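Local coordinates for protein cytochrome c, class II (Shewanella frigidimarina, PDB 4ULV) that binds a covalently attached heme c whose iron can take up diatomic gases, and probably serves in electron transfer or gas sensing, at residues A[9-14]-A[52-57]; A[82-87]-A[119-124]; A[93-98]-A[108-113]. All blocks are in the same frame, centred on the assembly; numbering follows the deposited sequence.

Contact 1: residues A[9-14]-A[52-57]; sequences IEYRQA and SKIPHE. With HEC (heme c), chain C.
Tyr11 and Arg12, neighbours on helix 5-30, reach the loop residues 52-57 in two different ways. The apolar part is small. Tyr11 crosses Ile54 at about a right angle, with CZ of its ring 3.7 Å from Ile54 CG2, while the carbonyl O of Ile54 sits at the ring edge. Chi1 of -177°, which sets CG trans to the backbone N, carries the ring across to the loop. Beside it the CB of Arg12 packs on Pro55, 4.0 Å from its CB; a compact proline ring suits so close an approach of helix and loop backbones.

The polar part runs through one water in the plane of the tyrosine ring. It lies 2.7 Å from Tyr11 OH, within bonding distance of Ile54 O and Glu57 OE1 as well, and can donate to either of these two acceptors, so that phenol, backbone and carboxylate meet at the water without a direct bond between them. Both side chains also reach the second subunit, Tyr11 OH bonding to its Asn22 and Glu57 to its Arg44 and Tyr21.

The remaining bonds go to the heme. Chi1 of Arg12 (72°) tucks CG between the backbone N and carbonyl carbon, and the chain leads away from the loop to a propionate that meets the guanidinium at its edge. Arg12 NE gives heme O2D a nearly straight bond of 2.8 Å (167°), and NH2 adds a weak one to the same oxygen. Ile9 CG1 lies over one guanidinium face. Gln13 NE2 donates to the other oxygen, O1D, at 3.0 Å and almost straight.

With both oxygens gripped, and Arg12 itself held by Gly58, Ser63 and Thr68, this propionate is probably fixed in rotation and its negative charge partly offset by Arg12.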
loop_
_atom_site.group_PDB
_atom_site.type_symbol
_atom_site.label_atom_id
_atom_site.label_comp_id
_atom_site.label_asym_id
_atom_site.label_seq_id
_atom_site.Cartn_x
_atom_site.Cartn_y
_atom_site.Cartn_z
ATOM N N ILE A 9 -7.300 4.488 12.302
ATOM C CA ILE A 9 -7.714 3.092 12.265
ATOM C C ILE A 9 -8.042 2.634 10.875
ATOM O O ILE A 9 -7.581 1.564 10.426
ATOM C CB ILE A 9 -8.988 2.905 13.154
ATOM C CG1 ILE A 9 -8.640 3.138 14.610
ATOM C CG2 ILE A 9 -9.602 1.547 12.915
ATOM C CD1 ILE A 9 -9.884 3.460 15.519
ATOM N N GLU A 10 -8.752 3.433 10.081
ATOM C CA GLU A 10 -9.043 3.041 8.731
ATOM C C GLU A 10 -7.752 2.912 7.891
ATOM O O GLU A 10 -7.674 2.030 7.054
ATOM C CB GLU A 10 -10.020 4.052 8.098
ATOM C CG GLU A 10 -11.399 3.842 8.710
ATOM C CD GLU A 10 -12.393 4.978 8.501
ATOM O OE1 GLU A 10 -12.176 5.771 7.580
ATOM O OE2 GLU A 10 -13.429 5.060 9.248
ATOM N N TYR A 11 -6.807 3.802 8.136
ATOM C CA TYR A 11 -5.518 3.771 7.427
ATOM C C TYR A 11 -4.797 2.436 7.709
ATOM O O TYR A 11 -4.369 1.732 6.746
ATOM C CB TYR A 11 -4.711 4.963 7.864
ATOM C CG TYR A 11 -3.366 5.142 7.172
ATOM C CD1 TYR A 11 -3.266 5.844 5.988
ATOM C CD2 TYR A 11 -2.210 4.617 7.730
ATOM C CE1 TYR A 11 -2.040 6.037 5.378
ATOM C CE2 TYR A 11 -0.987 4.765 7.107
ATOM C CZ TYR A 11 -0.919 5.475 5.925
ATOM O OH TYR A 11 0.269 5.699 5.240
ATOM N N ARG A 12 -4.628 2.095 8.983
ATOM C CA ARG A 12 -3.865 0.839 9.256
ATOM C C ARG A 12 -4.615 -0.397 8.753
ATOM O O ARG A 12 -4.023 -1.330 8.253
ATOM C CB ARG A 12 -3.467 0.733 10.729
ATOM C CG ARG A 12 -4.606 0.432 11.697
ATOM C CD ARG A 12 -4.349 1.109 13.005
ATOM N NE ARG A 12 -5.314 0.686 14.041
ATOM C CZ ARG A 12 -5.464 1.326 15.197
ATOM N NH1 ARG A 12 -4.826 2.460 15.448
ATOM N NH2 ARG A 12 -6.271 0.839 16.144
ATOM N N GLN A 13 -5.948 -0.424 8.931
ATOM C CA GLN A 13 -6.771 -1.542 8.406
ATOM C C GLN A 13 -6.684 -1.729 6.875
ATOM O O GLN A 13 -6.536 -2.841 6.357
ATOM C CB GLN A 13 -8.236 -1.424 8.824
ATOM C CG GLN A 13 -8.422 -1.550 10.331
ATOM C CD GLN A 13 -9.859 -1.284 10.775
ATOM O OE1 GLN A 13 -10.618 -0.592 10.083
ATOM N NE2 GLN A 13 -10.208 -1.818 11.946
ATOM N N ALA A 14 -6.698 -0.601 6.165
ATOM C CA ALA A 14 -6.591 -0.603 4.708
ATOM C C ALA A 14 -5.233 -1.225 4.304
ATOM O O ALA A 14 -5.190 -2.077 3.432
ATOM C CB ALA A 14 -6.674 0.793 4.132
ATOM N N SER A 52 4.509 -3.282 4.280
ATOM C CA SER A 52 4.807 -3.524 5.649
ATOM C C SER A 52 5.221 -2.305 6.435
ATOM O O SER A 52 5.103 -2.251 7.658
ATOM C CB SER A 52 5.895 -4.615 5.787
ATOM O OG SER A 52 7.169 -4.101 5.455
ATOM N N LYS A 53 5.701 -1.292 5.698
ATOM C CA LYS A 53 6.127 -0.056 6.301
ATOM C C LYS A 53 4.990 0.985 6.526
ATOM O O LYS A 53 5.257 2.021 7.108
ATOM C CB LYS A 53 7.213 0.596 5.453
ATOM C CG LYS A 53 8.492 -0.263 5.347
ATOM C CD LYS A 53 9.551 0.420 4.547
ATOM C CE LYS A 53 9.569 -0.112 3.153
ATOM N NZ LYS A 53 10.728 0.417 2.390
ATOM N N ILE A 54 3.820 0.628 6.039
ATOM C CA ILE A 54 2.642 1.585 6.032
ATOM C C ILE A 54 1.811 1.607 7.340
ATOM O O ILE A 54 1.558 2.676 7.868
ATOM C CB ILE A 54 1.773 1.331 4.826
ATOM C CG1 ILE A 54 2.502 1.511 3.502
ATOM C CG2 ILE A 54 0.497 2.239 4.825
ATOM C CD1 ILE A 54 3.117 2.794 3.271
ATOM N N PRO A 55 1.419 0.456 7.904
ATOM C CA PRO A 55 0.355 0.533 8.971
ATOM C C PRO A 55 0.810 1.079 10.293
ATOM O O PRO A 55 -0.044 1.580 11.071
ATOM C CB PRO A 55 -0.113 -0.913 9.167
ATOM C CG PRO A 55 1.065 -1.737 8.657
ATOM C CD PRO A 55 1.657 -0.947 7.508
ATOM N N HIS A 56 2.114 0.991 10.652
ATOM C CA HIS A 56 2.549 1.436 11.955
ATOM C C HIS A 56 2.071 2.881 12.296
ATOM O O HIS A 56 1.719 3.152 13.462
ATOM C CB HIS A 56 4.062 1.342 12.040
ATOM C CG HIS A 56 4.600 1.780 13.341
ATOM N ND1 HIS A 56 5.099 3.044 13.550
ATOM C CD2 HIS A 56 4.707 1.146 14.519
ATOM C CE1 HIS A 56 5.498 3.166 14.798
ATOM N NE2 HIS A 56 5.262 2.023 15.409
ATOM N N GLU A 57 2.153 3.776 11.330
ATOM C CA GLU A 57 1.774 5.185 11.493
ATOM C C GLU A 57 0.355 5.337 12.071
ATOM O O GLU A 57 0.095 6.327 12.780
ATOM C CB GLU A 57 1.875 5.881 10.160
ATOM C CG GLU A 57 1.636 7.407 10.267
ATOM C CD GLU A 57 1.820 8.187 9.004
ATOM O OE1 GLU A 57 2.222 7.572 7.965
ATOM O OE2 GLU A 57 1.659 9.439 9.078
HETATM FE FE HEC C . -1.963 -7.789 11.017
HETATM C CHA HEC C . -5.077 -6.392 11.389
HETATM C CHB HEC C . -3.001 -9.287 8.183
HETATM C CHC HEC C . 1.252 -8.623 10.311
HETATM C CHD HEC C . -0.922 -6.175 13.817
HETATM N NA HEC C . -3.763 -7.788 9.955
HETATM C C1A HEC C . -4.936 -7.197 10.255
HETATM C C2A HEC C . -5.927 -7.498 9.311
HETATM C C3A HEC C . -5.337 -8.319 8.403
HETATM C C4A HEC C . -3.978 -8.483 8.822
HETATM C CMA HEC C . -5.975 -8.952 7.214
HETATM C CAA HEC C . -7.376 -6.996 9.338
HETATM C CBA HEC C . -7.478 -5.646 8.603
HETATM C CGA HEC C . -8.911 -5.130 8.512
HETATM O O1A HEC C . -9.426 -4.652 9.519
HETATM O O2A HEC C . -9.478 -5.178 7.408
HETATM N NB HEC C . -0.991 -8.705 9.440
HETATM C C1B HEC C . -1.580 -9.376 8.411
HETATM C C2B HEC C . -0.699 -10.186 7.680
HETATM C C3B HEC C . 0.487 -9.958 8.313
HETATM C C4B HEC C . 0.318 -9.076 9.376
HETATM C CMB HEC C . -1.023 -11.110 6.578
HETATM C CAB HEC C . 1.854 -10.547 8.010
HETATM C CBB HEC C . 2.174 -10.711 6.529
HETATM N NC HEC C . -0.083 -7.407 11.876
HETATM C C1C HEC C . 1.151 -7.910 11.483
HETATM C C2C HEC C . 2.149 -7.540 12.405
HETATM C C3C HEC C . 1.532 -6.811 13.419
HETATM C C4C HEC C . 0.141 -6.775 13.028
HETATM C CMC HEC C . 3.620 -7.939 12.255
HETATM C CAC HEC C . 2.095 -6.221 14.675
HETATM C CBC HEC C . 3.537 -5.817 14.732
HETATM N ND HEC C . -2.840 -6.462 12.366
HETATM C C1D HEC C . -2.311 -6.017 13.497
HETATM C C2D HEC C . -3.261 -5.353 14.330
HETATM C C3D HEC C . -4.408 -5.333 13.588
HETATM C C4D HEC C . -4.144 -6.077 12.410
HETATM C CMD HEC C . -3.037 -4.726 15.644
HETATM C CAD HEC C . -5.689 -4.649 13.948
HETATM C CBD HEC C . -5.879 -3.310 13.231
HETATM C CGD HEC C . -7.198 -2.603 13.594
HETATM O O1D HEC C . -8.244 -3.344 13.651
HETATM O O2D HEC C . -7.106 -1.398 13.867
HETATM O O HOH W 1 2.429 5.198 6.768
#

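Contact 2: residues A[82-87]-A[119-124]. With HEC (heme c), chain C.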
loop_
_atom_site.group_PDB
_atom_site.type_symbol
_atom_site.label_atom_id
_atom_site.label_comp_id
_atom_site.label_asym_id
_atom_site.label_seq_id
_atom_site.Cartn_x
_atom_site.Cartn_y
_atom_site.Cartn_z
ATOM N N ASP A 82 6.638 -2.187 18.554
ATOM C CA ASP A 82 7.512 -1.570 17.550
ATOM C C ASP A 82 8.675 -2.520 17.159
ATOM O O ASP A 82 9.034 -2.557 16.007
ATOM C CB ASP A 82 8.078 -0.239 18.060
ATOM C CG ASP A 82 7.027 0.836 18.190
ATOM O OD1 ASP A 82 5.879 0.663 17.683
ATOM O OD2 ASP A 82 7.370 1.905 18.782
ATOM N N SER A 83 9.179 -3.322 18.115
ATOM C CA SER A 83 10.192 -4.333 17.801
ATOM C C SER A 83 9.606 -5.367 16.846
ATOM O O SER A 83 10.187 -5.681 15.832
ATOM C CB SER A 83 10.653 -4.951 19.097
ATOM O OG SER A 83 11.549 -6.040 18.857
ATOM N N LYS A 84 8.384 -5.859 17.165
ATOM C CA LYS A 84 7.709 -6.812 16.250
ATOM C C LYS A 84 7.470 -6.184 14.861
ATOM O O LYS A 84 7.614 -6.813 13.816
ATOM C CB LYS A 84 6.362 -7.316 16.830
ATOM C CG LYS A 84 6.522 -8.260 17.964
ATOM C CD LYS A 84 5.149 -8.856 18.374
ATOM C CE LYS A 84 5.127 -9.706 19.634
ATOM N NZ LYS A 84 6.230 -10.672 19.695
ATOM N N MET A 85 6.993 -4.937 14.859
ATOM C CA MET A 85 6.726 -4.295 13.569
ATOM C C MET A 85 7.979 -4.116 12.712
ATOM O O MET A 85 7.919 -4.381 11.512
ATOM C CB MET A 85 5.997 -2.979 13.779
ATOM C CG MET A 85 5.501 -2.348 12.471
ATOM S SD MET A 85 4.114 -3.227 11.761
ATOM C CE MET A 85 2.729 -2.806 12.860
ATOM N N THR A 86 9.055 -3.645 13.330
ATOM C CA THR A 86 10.308 -3.536 12.573
ATOM C C THR A 86 10.879 -4.854 12.122
ATOM O O THR A 86 11.380 -4.988 11.000
ATOM C CB THR A 86 11.342 -2.702 13.323
ATOM O OG1 THR A 86 11.660 -3.241 14.583
ATOM C CG2 THR A 86 10.886 -1.344 13.555
ATOM N N ALA A 87 10.694 -5.891 12.939
ATOM C CA ALA A 87 11.091 -7.208 12.537
ATOM C C ALA A 87 10.290 -7.727 11.381
ATOM O O ALA A 87 10.808 -8.364 10.466
ATOM C CB ALA A 87 11.054 -8.165 13.696
ATOM N N LYS A 119 1.414 -13.883 12.807
ATOM C CA LYS A 119 0.776 -14.575 13.894
ATOM C C LYS A 119 1.267 -14.125 15.245
ATOM O O LYS A 119 0.484 -13.952 16.195
ATOM C CB LYS A 119 1.009 -16.090 13.757
ATOM C CG LYS A 119 0.321 -16.908 14.860
ATOM C CD LYS A 119 0.611 -18.407 14.702
ATOM C CE LYS A 119 -0.010 -19.341 15.770
ATOM N NZ LYS A 119 -0.617 -18.694 16.933
ATOM N N GLY A 120 2.574 -13.961 15.386
ATOM C CA GLY A 120 3.173 -13.559 16.642
ATOM C C GLY A 120 2.649 -12.226 17.138
ATOM O O GLY A 120 2.542 -12.009 18.336
ATOM N N CYS A 121 2.464 -11.270 16.209
ATOM C CA CYS A 121 1.864 -10.054 16.577
ATOM C C CYS A 121 0.410 -10.127 16.892
ATOM O O CYS A 121 -0.047 -9.595 17.936
ATOM C CB CYS A 121 2.172 -8.979 15.530
ATOM S SG CYS A 121 1.644 -7.342 16.139
ATOM N N HIS A 122 -0.344 -10.798 16.034
ATOM C CA HIS A 122 -1.779 -10.933 16.297
ATOM C C HIS A 122 -2.065 -11.625 17.637
ATOM O O HIS A 122 -2.994 -11.219 18.361
ATOM C CB HIS A 122 -2.444 -11.679 15.186
ATOM C CG HIS A 122 -2.402 -10.998 13.855
ATOM N ND1 HIS A 122 -2.831 -11.608 12.706
ATOM C CD2 HIS A 122 -2.062 -9.725 13.502
ATOM C CE1 HIS A 122 -2.765 -10.737 11.700
ATOM N NE2 HIS A 122 -2.312 -9.593 12.171
ATOM N N ASP A 123 -1.238 -12.609 17.967
ATOM C CA ASP A 123 -1.491 -13.370 19.211
ATOM C C ASP A 123 -1.462 -12.462 20.408
ATOM O O ASP A 123 -2.253 -12.631 21.347
ATOM C CB ASP A 123 -0.415 -14.456 19.352
ATOM C CG ASP A 123 -0.708 -15.671 18.524
ATOM O OD1 ASP A 123 -1.804 -15.798 17.965
ATOM O OD2 ASP A 123 0.242 -16.495 18.420
ATOM N N VAL A 124 -0.589 -11.447 20.386
ATOM C CA VAL A 124 -0.390 -10.556 21.538
ATOM C C VAL A 124 -1.274 -9.296 21.468
ATOM O O VAL A 124 -1.729 -8.830 22.522
ATOM C CB VAL A 124 1.112 -10.220 21.741
ATOM C CG1 VAL A 124 1.325 -9.351 22.933
ATOM C CG2 VAL A 124 1.905 -11.483 21.849
HETATM FE FE HEC C . -1.963 -7.789 11.017
HETATM C CHA HEC C . -5.077 -6.392 11.389
HETATM C CHB HEC C . -3.001 -9.287 8.183
HETATM C CHC HEC C . 1.252 -8.623 10.311
HETATM C CHD HEC C . -0.922 -6.175 13.817
HETATM N NA HEC C . -3.763 -7.788 9.955
HETATM C C1A HEC C . -4.936 -7.197 10.255
HETATM C C2A HEC C . -5.927 -7.498 9.311
HETATM C C3A HEC C . -5.337 -8.319 8.403
HETATM C C4A HEC C . -3.978 -8.483 8.822
HETATM C CMA HEC C . -5.975 -8.952 7.214
HETATM C CAA HEC C . -7.376 -6.996 9.338
HETATM C CBA HEC C . -7.478 -5.646 8.603
HETATM C CGA HEC C . -8.911 -5.130 8.512
HETATM O O1A HEC C . -9.426 -4.652 9.519
HETATM O O2A HEC C . -9.478 -5.178 7.408
HETATM N NB HEC C . -0.991 -8.705 9.440
HETATM C C1B HEC C . -1.580 -9.376 8.411
HETATM C C2B HEC C . -0.699 -10.186 7.680
HETATM C C3B HEC C . 0.487 -9.958 8.313
HETATM C C4B HEC C . 0.318 -9.076 9.376
HETATM C CMB HEC C . -1.023 -11.110 6.578
HETATM C CAB HEC C . 1.854 -10.547 8.010
HETATM C CBB HEC C . 2.174 -10.711 6.529
HETATM N NC HEC C . -0.083 -7.407 11.876
HETATM C C1C HEC C . 1.151 -7.910 11.483
HETATM C C2C HEC C . 2.149 -7.540 12.405
HETATM C C3C HEC C . 1.532 -6.811 13.419
HETATM C C4C HEC C . 0.141 -6.775 13.028
HETATM C CMC HEC C . 3.620 -7.939 12.255
HETATM C CAC HEC C . 2.095 -6.221 14.675
HETATM C CBC HEC C . 3.537 -5.817 14.732
HETATM N ND HEC C . -2.840 -6.462 12.366
HETATM C C1D HEC C . -2.311 -6.017 13.497
HETATM C C2D HEC C . -3.261 -5.353 14.330
HETATM C C3D HEC C . -4.408 -5.333 13.588
HETATM C C4D HEC C . -4.144 -6.077 12.410
HETATM C CMD HEC C . -3.037 -4.726 15.644
HETATM C CAD HEC C . -5.689 -4.649 13.948
HETATM C CBD HEC C . -5.879 -3.310 13.231
HETATM C CGD HEC C . -7.198 -2.603 13.594
HETATM O O1D HEC C . -8.244 -3.344 13.651
HETATM O O2D HEC C . -7.106 -1.398 13.867
#
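The imidazole of His122 stands with its edge toward the heme, meso carbon CHB lying in the ring plane, and its NE2 binds the iron at 2.2 Å as axial ligand. Cys121 SG is joined to heme CAC by a 1.9 Å thioether; with Cys118, these two residues form the CxxCH heme-attachment motif of c-type cytochromes. On the porphyrin's other side Met85 curls at chi2 and chi3, which brings its CE to 3.6 Å from CBC, the methyl carbon beside that thioether.

Lys84 bridges two antiparallel helices, the axes of segments 82-87 and 119-124 coming no nearer than 10.4 Å. Its long chain reaches across, and its outer methylenes rest on the opposite backbone: CD is 3.9 Å from Cys121 CA, and CE is 3.7 Å from Gly120 O, an approach that is packing and not a hydrogen bond. Val124 CG2 borders CE loosely. With an alanine here the methylenes beyond CB are gone, which would probably leave Cys121 and the Gly120 carbonyl less shielded on this side.

At this level the two helices are thus joined as much through the heme as by direct contact, with covalent and coordinate bonds on one helix and apolar contact from the other.

Contact 3: residues A[93-98]-A[108-113]; sequences AALAVA and KQAFAN
Ala110 receives two methyl contacts from helix 78-98: Leu95 CD1 and Ala98 CB each lie 3.9 Å from its CB. The CB of Ala110 points at the opposite helix, and so does that of Ala98, so the two alanines meet methyl to methyl. Side chains this short let the helices come close, with axes 8.9 Å apart and the CA atoms of Leu95 and Ala110 separated by only 5.2 Å.

Leu95 does the reaching. Its CG lies trans to the backbone N (chi1 174°), which swings the branched end toward the partner helix although the CB itself does not aim there. CD1 settles beside the backbone of the next residue, 3.8 Å from Phe111 N, and 4.2 Å from Phe111 CB. A leucine suits the place because CD1 touches both Ala110 and Phe111 while the other branch, CD2, lies obliquely by the Phe111 ring.

Farther out, helix 5-30 packs against the same pair: Leu95 rests on Phe23 and Met26, while the ring of Phe111 stacks with Phe23 and touches Met26 and Leu30. Helix 38-51 meets the neighbouring Ala96 through Ala45 and Asp46. On the outer surface of helix 108-113, Gln109 NE2 donates to Asn113 OD1 at 2.9 Å, approaching from above the carbonyl plane, a bond that spans one helical turn.

The contact across the helices is apolar packing between segments that run nearly antiparallel, at 164°. Close alanines backed by larger residues from a third helix fit the left-handed-twisted four-helix bundle of the cytochrome c' family.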
loop_
_atom_site.group_PDB
_atom_site.type_symbol
_atom_site.label_atom_id
_atom_site.label_comp_id
_atom_site.label_asym_id
_atom_site.label_seq_id
_atom_site.Cartn_x
_atom_site.Cartn_y
_atom_site.Cartn_z
ATOM N N ALA A 93 11.188 -7.699 3.799
ATOM C CA ALA A 93 12.297 -7.355 2.883
ATOM C C ALA A 93 13.061 -8.653 2.518
ATOM O O ALA A 93 13.461 -8.899 1.354
ATOM C CB ALA A 93 13.238 -6.337 3.497
ATOM N N ALA A 94 13.301 -9.485 3.533
ATOM C CA ALA A 94 14.036 -10.745 3.320
ATOM C C ALA A 94 13.295 -11.714 2.390
ATOM O O ALA A 94 13.891 -12.404 1.557
ATOM C CB ALA A 94 14.377 -11.420 4.622
ATOM N N LEU A 95 11.970 -11.733 2.506
ATOM C CA LEU A 95 11.192 -12.531 1.580
ATOM C C LEU A 95 11.266 -12.027 0.150
ATOM O O LEU A 95 11.340 -12.794 -0.818
ATOM C CB LEU A 95 9.713 -12.560 2.057
ATOM C CG LEU A 95 8.652 -13.226 1.190
ATOM C CD1 LEU A 95 9.004 -14.683 0.899
ATOM C CD2 LEU A 95 7.276 -13.148 1.865
ATOM N N ALA A 96 11.209 -10.696 0.024
ATOM C CA ALA A 96 11.393 -10.085 -1.292
ATOM C C ALA A 96 12.757 -10.452 -1.916
ATOM O O ALA A 96 12.827 -10.710 -3.120
ATOM C CB ALA A 96 11.176 -8.591 -1.252
ATOM N N VAL A 97 13.825 -10.452 -1.093
ATOM C CA VAL A 97 15.146 -10.873 -1.604
ATOM C C VAL A 97 15.083 -12.352 -2.003
ATOM O O VAL A 97 15.548 -12.702 -3.104
ATOM C CB VAL A 97 16.262 -10.608 -0.535
ATOM C CG1 VAL A 97 17.554 -11.233 -0.924
ATOM C CG2 VAL A 97 16.485 -9.117 -0.327
ATOM N N ALA A 98 14.506 -13.220 -1.146
ATOM C CA ALA A 98 14.479 -14.635 -1.465
ATOM C C ALA A 98 13.720 -14.912 -2.756
ATOM O O ALA A 98 14.062 -15.773 -3.559
ATOM C CB ALA A 98 13.811 -15.408 -0.309
ATOM N N LYS A 108 10.315 -20.932 0.673
ATOM C CA LYS A 108 9.327 -21.486 1.583
ATOM C C LYS A 108 9.632 -21.087 3.016
ATOM O O LYS A 108 8.716 -20.689 3.769
ATOM C CB LYS A 108 9.206 -22.971 1.390
ATOM C CG LYS A 108 8.449 -23.289 0.101
ATOM C CD LYS A 108 8.273 -24.767 -0.184
ATOM N N GLN A 109 10.896 -21.179 3.421
ATOM C CA GLN A 109 11.281 -20.783 4.769
ATOM C C GLN A 109 11.124 -19.255 5.020
ATOM O O GLN A 109 10.667 -18.863 6.119
ATOM C CB GLN A 109 12.653 -21.354 5.141
ATOM C CG GLN A 109 13.024 -20.969 6.547
ATOM C CD GLN A 109 12.216 -21.698 7.578
ATOM O OE1 GLN A 109 12.249 -22.914 7.626
ATOM N NE2 GLN A 109 11.536 -20.974 8.439
ATOM N N ALA A 110 11.487 -18.429 4.048
ATOM C CA ALA A 110 11.287 -16.993 4.166
ATOM C C ALA A 110 9.789 -16.662 4.331
ATOM O O ALA A 110 9.419 -15.761 5.104
ATOM C CB ALA A 110 11.908 -16.276 2.998
ATOM N N PHE A 111 8.973 -17.380 3.573
ATOM C CA PHE A 111 7.513 -17.135 3.618
ATOM C C PHE A 111 7.026 -17.523 5.008
ATOM O O PHE A 111 6.259 -16.775 5.628
ATOM C CB PHE A 111 6.809 -17.924 2.508
ATOM C CG PHE A 111 5.324 -17.682 2.474
ATOM C CD1 PHE A 111 4.836 -16.616 1.730
ATOM C CD2 PHE A 111 4.427 -18.524 3.108
ATOM C CE1 PHE A 111 3.474 -16.336 1.721
ATOM C CE2 PHE A 111 3.084 -18.256 3.042
ATOM C CZ PHE A 111 2.627 -17.168 2.365
ATOM N N ALA A 112 7.451 -18.681 5.537
ATOM C CA ALA A 112 7.110 -19.076 6.890
ATOM C C ALA A 112 7.600 -18.108 7.944
ATOM O O ALA A 112 6.900 -17.829 8.897
ATOM C CB ALA A 112 7.621 -20.484 7.189
ATOM N N ASN A 113 8.785 -17.547 7.761
ATOM C CA ASN A 113 9.321 -16.612 8.716
ATOM C C ASN A 113 8.382 -15.365 8.763
ATOM O O ASN A 113 8.117 -14.806 9.841
ATOM C CB ASN A 113 10.707 -16.128 8.298
ATOM C CG ASN A 113 11.797 -17.191 8.492
ATOM O OD1 ASN A 113 11.598 -18.210 9.200
ATOM N ND2 ASN A 113 12.953 -16.949 7.917
#

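In the fold
From the N terminus, helix 5-30 and helix 38-51 run out and back before the loop at 52-57 returns to residues 9-14, where contact 1 closes the loop of these first two long helices. Helix 78-98 then leads through 82-87 to 93-98, and after a short turn helix 104-125 comes back past 108-113 to 119-124. Contact 3 therefore closes a short hairpin of the last two long helices, lying within the longer loop that contact 2 closes. Contacts 1 and 2 follow in series, touch through His56 with Asp82 and Met85, and both meet the heme. Contact 3 lies across the chain's centre from contact 1.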